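Local structure of Bot.2110.4 (Unidentified, 5VMR) at residues Lys10-Leu13 with Glu14-Asp17. The protein is probably a computationally designed three-helix miniprotein that binds botulinum neurotoxin, its small fold tied by one disulfide bond. Numbering follows the deposited sequence.
Sequences KFFL and EIGD
Ile15 folds back against the aromatic rings of Phe11 and Phe12 at the end of helix 3-14. Its CG2 sits over one face of the Phe11 ring, 3.8 Å from the centroid and 22° off the normal, which meets the geometry of a CH-pi contact; the methyl is shifted toward the rim, and Phe11 CZ is its closest ring atom at 3.6 Å. With chi1 at 70°, Ile15 CG1 lies between its own backbone N and carbonyl carbon, and an extended chi2 carries CD1 on to the edge of the Phe12 ring, 4.1 Å from Phe12 CD1. One branched side chain thus touches a face of one ring and the rim of the next.

Glu14 CB lies against Lys10 O and Phe11 O, 3.2 Å from each. Its CG runs anti to the backbone N before the chain bends at chi2, yet OE1 remains 4.1 Å from Lys10 NZ, too far for a salt bridge, though the opposite charges may still attract. Instead, a basic side chain of another protein chain salt-bridges Glu14 OE2 and a polar one hydrogen-bonds OE1; aromatic side chains of that chain meet the Phe11 and Phe12 rings, the latter edge-to-face.

The backbone evidence marks a helix terminus. Glu14 N donates to Lys10 O (2.7 Å, N-H...O angle 146°) and Ile15 N to Phe11 O (3.0 Å), the last i to i+4 bonds across this stretch; Gly16 N reaches Leu13 O only weakly. Ile15 is the first to leave helical angles, and positive phi follows at Gly16 and Asp17.

Beyond the turn, Asp17 OD1 N-caps helix 18-28 at Ala20 N, and Phe12 and Leu13 lean on Ala21, joining helix 3-14 to helix 18-28 in a helical hairpin.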
loop_
_atom_site.group_PDB
_atom_site.type_symbol
_atom_site.label_atom_id
_atom_site.label_comp_id
_atom_site.label_asym_id
_atom_site.label_seq_id
_atom_site.Cartn_x
_atom_site.Cartn_y
_atom_site.Cartn_z
ATOM N N LYS C 10 12.254 30.908 15.099
ATOM C CA LYS C 10 12.571 29.723 15.888
ATOM C C LYS C 10 13.131 28.623 15.003
ATOM O O LYS C 10 13.962 27.824 15.444
ATOM C CB LYS C 10 11.356 29.201 16.660
ATOM C CG LYS C 10 11.785 28.181 17.704
ATOM C CD LYS C 10 10.822 28.079 18.861
ATOM C CE LYS C 10 11.504 27.426 20.056
ATOM N NZ LYS C 10 12.602 26.517 19.632
ATOM N N PHE C 11 12.683 28.584 13.752
ATOM C CA PHE C 11 13.266 27.643 12.804
ATOM C C PHE C 11 14.754 27.925 12.664
ATOM O O PHE C 11 15.602 27.021 12.805
ATOM C CB PHE C 11 12.614 27.738 11.433
ATOM C CG PHE C 11 13.297 26.897 10.403
ATOM C CD1 PHE C 11 13.117 25.516 10.389
ATOM C CD2 PHE C 11 14.168 27.469 9.479
ATOM C CE1 PHE C 11 13.761 24.719 9.446
ATOM C CE2 PHE C 11 14.827 26.683 8.534
ATOM C CZ PHE C 11 14.620 25.300 8.515
ATOM N N PHE C 12 15.078 29.190 12.425
ATOM C CA PHE C 12 16.483 29.533 12.262
ATOM C C PHE C 12 17.241 29.181 13.530
ATOM O O PHE C 12 18.293 28.595 13.434
ATOM C CB PHE C 12 16.662 31.000 11.872
ATOM C CG PHE C 12 16.254 31.285 10.456
ATOM C CD1 PHE C 12 16.554 30.375 9.452
ATOM C CD2 PHE C 12 15.585 32.449 10.121
ATOM C CE1 PHE C 12 16.176 30.610 8.139
ATOM C CE2 PHE C 12 15.212 32.697 8.803
ATOM C CZ PHE C 12 15.510 31.776 7.814
ATOM N N LEU C 13 16.679 29.424 14.711
ATOM C CA LEU C 13 17.334 28.963 15.945
ATOM C C LEU C 13 17.478 27.438 15.995
ATOM O O LEU C 13 18.478 26.901 16.462
ATOM C CB LEU C 13 16.552 29.433 17.175
ATOM C CG LEU C 13 16.491 30.946 17.390
ATOM C CD1 LEU C 13 15.615 31.273 18.578
ATOM C CD2 LEU C 13 17.889 31.483 17.604
ATOM N N GLU C 14 16.447 26.747 15.526
ATOM C CA GLU C 14 16.423 25.288 15.533
ATOM C C GLU C 14 17.542 24.674 14.661
ATOM O O GLU C 14 18.045 23.595 14.960
ATOM C CB GLU C 14 15.028 24.806 15.087
ATOM C CG GLU C 14 14.810 23.306 15.148
ATOM C CD GLU C 14 14.558 22.764 16.550
ATOM O OE1 GLU C 14 13.745 23.342 17.307
ATOM O OE2 GLU C 14 15.189 21.743 16.892
ATOM N N ILE C 15 17.933 25.360 13.592
ATOM C CA ILE C 15 18.963 24.839 12.688
ATOM C C ILE C 15 20.378 25.424 12.922
ATOM O O ILE C 15 21.285 25.170 12.132
ATOM C CB ILE C 15 18.575 25.079 11.197
ATOM C CG1 ILE C 15 18.654 26.562 10.834
ATOM C CG2 ILE C 15 17.153 24.566 10.901
ATOM C CD1 ILE C 15 18.552 26.830 9.346
ATOM N N GLY C 16 20.586 26.174 14.006
ATOM C CA GLY C 16 21.855 26.880 14.186
ATOM C C GLY C 16 21.712 28.179 13.420
ATOM O O GLY C 16 20.619 28.652 13.296
ATOM N N ASP C 17 22.773 28.772 12.902
ATOM C CA ASP C 17 22.595 30.023 12.149
ATOM C C ASP C 17 21.849 31.057 13.008
ATOM O O ASP C 17 20.699 31.427 12.731
ATOM C CB ASP C 17 21.843 29.773 10.828
ATOM C CG ASP C 17 21.864 30.981 9.894
ATOM O OD1 ASP C 17 22.176 32.102 10.349
ATOM O OD2 ASP C 17 21.558 30.810 8.697
#